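Local coordinates for protein mirolysin (Tannerella forsythia, PDB 6R7V) that is a zinc-dependent metallopeptidase of the pappalysin family, captured here as its latent zymogen and probably cleaving proteins once activated, at residues T235-P246 / G260-Y271. The protein carries 1 engineered substitution. Numbering follows the deposited sequence. Where two conformers were deposited one is given.
Sequences TPNQGGYNEGCP and GVMFMNYMDYTY. With CA (calcium ion), chain C; CA (calcium ion), chain B.
Pro246 packs its CB over one face of the Phe263 ring in a CH-pi contact, 3.6 Å from the ring centroid and almost on the normal, while Met264 CE covers the opposite face, so that the phenyl is clamped between a proline and a methionine methyl. Gly244 CA sits over the middle of one face of the Tyr271 ring, again as CH-pi. The pair Tyr241 and Tyr269 is looser, with ring planes 44° apart and Tyr269 CD2 reaching over a face of the Tyr241 ring, 3.6 Å from Tyr241 CG.

Between these ring contacts the carboxylate of Asp268 gathers the polar groups of 235-246. With CG swung away from the backbone N (chi1 -152°), Asp268 OD1 takes the backbone N of Asn242 at 2.8 Å in a nearly straight bond on its syn side, and Tyr269 N on the anti side. Asp268 OD2 accepts Asn242 ND2 at 3.0 Å, also syn, and Gln238 NE2 from above the carboxylate plane. Gln238 NE2 also donates to Gly240 O, which fixes the turn of that amide; Asn242 OD1 is held by Lys250. Farther along, Tyr271 N donates to Gly244 O at 2.9 Å, and a water joins Gly244 N to Tyr269 O.

Another water links Pro236 O, Gln238 OE1 and Met262 N. Gln238 and Gly239 offer carbonyl oxygens to one calcium, together with Trp219, Asp222, Ser225 and a water, whereas Thr235 grips the second through O and OG1. Met267, in the metzincin Met-turn, packs on the zinc ligands His207 and His211; the Tyr269 side chain comes within about 4 Å of the zinc, touches its ligand Cys6 and has a polar partner in Glu9. Four N-H donors converging on a buried carboxylate would be expected to stabilise its negative charge, and the three from Gln238 and Asn242 tie the calcium-binding loop to the Met-turn segment.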
# COMPACT_ATOMS: atom_id res chain seq x y z
N THR A 235 -7.59 -9.13 -12.96
CA THR A 235 -6.63 -8.19 -13.50
C THR A 235 -6.03 -8.91 -14.74
O THR A 235 -5.45 -10.01 -14.59
CB THR A 235 -5.57 -7.75 -12.49
OG1 THR A 235 -5.01 -8.93 -11.92
CG2 THR A 235 -6.14 -6.84 -11.43
N PRO A 236 -6.19 -8.33 -15.95
CA PRO A 236 -5.64 -8.98 -17.16
C PRO A 236 -4.16 -9.29 -17.03
O PRO A 236 -3.42 -8.47 -16.49
CB PRO A 236 -5.86 -7.94 -18.25
CG PRO A 236 -7.03 -7.10 -17.76
CD PRO A 236 -6.85 -7.04 -16.27
N ASN A 237 -3.73 -10.47 -17.53
CA ASN A 237 -2.32 -10.84 -17.57
C ASN A 237 -1.57 -9.75 -18.31
O ASN A 237 -2.02 -9.27 -19.36
CB ASN A 237 -2.13 -12.18 -18.26
CG ASN A 237 -0.77 -12.80 -18.10
OD1 ASN A 237 0.16 -12.22 -17.54
ND2 ASN A 237 -0.62 -14.01 -18.59
N GLN A 238 -0.48 -9.30 -17.74
CA GLN A 238 0.20 -8.13 -18.27
C GLN A 238 1.70 -8.41 -18.37
O GLN A 238 2.23 -9.07 -17.49
CB GLN A 238 -0.11 -6.95 -17.31
CG GLN A 238 0.54 -5.61 -17.65
CD GLN A 238 0.06 -4.48 -16.78
OE1 GLN A 238 -1.11 -4.39 -16.40
NE2 GLN A 238 0.95 -3.59 -16.42
N GLY A 239 2.35 -7.91 -19.42
CA GLY A 239 3.80 -8.12 -19.61
C GLY A 239 4.62 -7.41 -18.55
O GLY A 239 4.96 -8.00 -17.52
N GLY A 240 4.94 -6.16 -18.82
CA GLY A 240 5.72 -5.33 -17.92
C GLY A 240 4.90 -4.21 -17.32
O GLY A 240 3.67 -4.13 -17.54
N TYR A 241 5.53 -3.39 -16.53
CA TYR A 241 4.83 -2.27 -15.93
C TYR A 241 4.55 -1.21 -16.96
O TYR A 241 5.19 -1.14 -18.02
CB TYR A 241 5.64 -1.65 -14.76
CG TYR A 241 7.03 -1.15 -15.14
CD1 TYR A 241 8.18 -1.88 -14.81
CD2 TYR A 241 7.20 0.07 -15.80
CE1 TYR A 241 9.45 -1.42 -15.17
CE2 TYR A 241 8.46 0.52 -16.17
CZ TYR A 241 9.58 -0.24 -15.87
OH TYR A 241 10.85 0.21 -16.21
N ASN A 242 3.57 -0.38 -16.65
CA ASN A 242 3.31 0.81 -17.44
C ASN A 242 3.74 2.00 -16.64
O ASN A 242 3.72 1.97 -15.41
CB ASN A 242 1.84 0.92 -17.81
CG ASN A 242 1.43 -0.16 -18.75
OD1 ASN A 242 1.82 -0.16 -19.92
ND2 ASN A 242 0.72 -1.14 -18.25
N GLU A 243 4.11 3.06 -17.32
CA GLU A 243 4.54 4.29 -16.68
C GLU A 243 3.84 5.45 -17.35
O GLU A 243 3.24 5.30 -18.41
CB GLU A 243 6.07 4.44 -16.74
CG GLU A 243 6.61 4.52 -18.16
CD GLU A 243 8.12 4.62 -18.32
OE1 GLU A 243 8.84 4.70 -17.30
OE2 GLU A 243 8.58 4.60 -19.48
N GLY A 244 3.88 6.60 -16.69
CA GLY A 244 3.26 7.78 -17.28
C GLY A 244 1.76 7.69 -17.35
O GLY A 244 1.12 7.23 -16.42
N CYS A 245 1.20 8.18 -18.47
CA CYS A 245 -0.24 8.21 -18.69
C CYS A 245 -0.58 7.55 -20.05
O CYS A 245 -0.75 8.26 -21.06
CB CYS A 245 -0.73 9.65 -18.62
SG CYS A 245 -2.51 9.83 -18.39
N PRO A 246 -0.67 6.21 -20.11
CA PRO A 246 -1.04 5.54 -21.36
C PRO A 246 -2.44 5.91 -21.84
O PRO A 246 -3.25 6.51 -21.11
CB PRO A 246 -1.04 4.05 -20.98
CG PRO A 246 -0.14 3.96 -19.80
CD PRO A 246 -0.50 5.21 -19.02
N GLY A 260 -7.51 -4.73 -23.32
CA GLY A 260 -6.08 -4.71 -23.02
C GLY A 260 -5.73 -4.79 -21.54
O GLY A 260 -6.43 -5.44 -20.75
N VAL A 261 -4.64 -4.14 -21.16
CA VAL A 261 -4.14 -4.20 -19.79
C VAL A 261 -4.67 -3.04 -18.95
O VAL A 261 -4.94 -1.95 -19.42
CB VAL A 261 -2.61 -4.33 -19.75
CG1 VAL A 261 -2.13 -5.57 -20.52
CG2 VAL A 261 -1.90 -3.06 -20.25
N MET A 262 -4.84 -3.31 -17.66
CA MET A 262 -5.44 -2.35 -16.74
C MET A 262 -4.38 -1.41 -16.16
O MET A 262 -4.02 -1.46 -14.96
CB MET A 262 -6.16 -3.14 -15.63
CG MET A 262 -7.26 -2.40 -15.02
SD MET A 262 -7.97 -3.47 -13.75
CE MET A 262 -9.27 -4.30 -14.63
N PHE A 263 -3.85 -0.54 -17.02
CA PHE A 263 -2.75 0.35 -16.62
C PHE A 263 -3.19 1.41 -15.62
O PHE A 263 -2.32 2.04 -15.01
CB PHE A 263 -2.12 1.02 -17.84
CG PHE A 263 -3.06 1.87 -18.65
CD1 PHE A 263 -3.36 3.17 -18.25
CD2 PHE A 263 -3.66 1.37 -19.80
CE1 PHE A 263 -4.24 3.96 -19.00
CE2 PHE A 263 -4.52 2.16 -20.55
CZ PHE A 263 -4.82 3.44 -20.14
N MET A 264 -4.51 1.59 -15.43
CA MET A 264 -5.07 2.56 -14.48
C MET A 264 -5.35 1.91 -13.10
O MET A 264 -5.94 2.54 -12.22
CB MET A 264 -6.30 3.29 -15.05
CG MET A 264 -7.57 2.46 -15.25
SD MET A 264 -7.49 1.02 -16.35
CE MET A 264 -7.03 1.80 -17.89
N ASN A 265 -4.93 0.67 -12.94
CA ASN A 265 -5.00 -0.02 -11.64
C ASN A 265 -3.98 0.61 -10.71
O ASN A 265 -2.86 0.91 -11.14
CB ASN A 265 -4.70 -1.50 -11.83
CG ASN A 265 -5.06 -2.30 -10.60
OD1 ASN A 265 -4.26 -2.43 -9.67
ND2 ASN A 265 -6.30 -2.80 -10.55
N TYR A 266 -4.33 0.76 -9.42
CA TYR A 266 -3.35 1.34 -8.49
C TYR A 266 -2.08 0.53 -8.34
O TYR A 266 -1.06 1.09 -7.89
CB TYR A 266 -3.98 1.49 -7.09
CG TYR A 266 -5.22 2.38 -7.06
CD1 TYR A 266 -5.16 3.69 -7.52
CD2 TYR A 266 -6.44 1.90 -6.62
CE1 TYR A 266 -6.30 4.49 -7.56
CE2 TYR A 266 -7.58 2.71 -6.61
CZ TYR A 266 -7.50 3.99 -7.10
OH TYR A 266 -8.62 4.78 -7.12
N MET A 267 -2.10 -0.76 -8.68
CA MET A 267 -0.93 -1.61 -8.52
C MET A 267 -0.04 -1.64 -9.76
O MET A 267 0.85 -2.49 -9.85
CB MET A 267 -1.36 -3.03 -8.12
CG MET A 267 -2.15 -3.06 -6.79
SD MET A 267 -1.47 -2.04 -5.42
CE MET A 267 0.13 -2.85 -5.16
N ASP A 268 -0.23 -0.68 -10.67
CA ASP A 268 0.71 -0.50 -11.79
C ASP A 268 1.70 0.61 -11.37
O ASP A 268 1.74 1.00 -10.20
CB ASP A 268 -0.04 -0.20 -13.12
CG ASP A 268 0.73 -0.66 -14.37
OD1 ASP A 268 1.97 -0.72 -14.32
OD2 ASP A 268 0.08 -0.98 -15.37
N TYR A 269 2.53 1.10 -12.32
CA TYR A 269 3.54 2.13 -12.07
C TYR A 269 3.21 3.45 -12.76
O TYR A 269 4.08 4.30 -12.93
CB TYR A 269 4.94 1.67 -12.51
CG TYR A 269 5.73 0.83 -11.53
CD1 TYR A 269 5.25 0.58 -10.24
CD2 TYR A 269 6.99 0.34 -11.86
CE1 TYR A 269 6.02 -0.12 -9.31
CE2 TYR A 269 7.75 -0.38 -10.95
CZ TYR A 269 7.27 -0.59 -9.67
OH TYR A 269 8.01 -1.34 -8.79
N THR A 270 1.95 3.62 -13.15
CA THR A 270 1.52 4.82 -13.85
C THR A 270 1.43 6.06 -12.93
O THR A 270 1.46 5.94 -11.70
CB THR A 270 0.19 4.55 -14.53
OG1 THR A 270 -0.66 3.90 -13.61
CG2 THR A 270 0.36 3.68 -15.77
N TYR A 271 1.31 7.26 -13.54
CA TYR A 271 1.16 8.52 -12.81
C TYR A 271 -0.07 8.51 -11.94
O TYR A 271 -1.08 7.92 -12.33
CB TYR A 271 1.02 9.69 -13.78
CG TYR A 271 2.24 10.11 -14.55
CD1 TYR A 271 3.51 9.68 -14.18
CD2 TYR A 271 2.13 10.99 -15.61
CE1 TYR A 271 4.65 10.11 -14.87
CE2 TYR A 271 3.25 11.44 -16.30
CZ TYR A 271 4.51 10.99 -15.93
OH TYR A 271 5.59 11.44 -16.66
CA CA C . -3.97 -11.01 -12.89
CA CA B . 4.22 -10.07 -16.61
O HOH W 1 -3.57 -5.61 -16.53
O HOH W 2 -2.68 -9.15 -13.90
O HOH W 3 2.49 -11.66 -16.24
O HOH W 4 4.99 6.52 -14.11
O HOH W 5 -1.61 -11.80 -13.46
O HOH W 6 -4.32 -12.60 -14.60
O HOH W 7 -3.46 -13.32 -11.95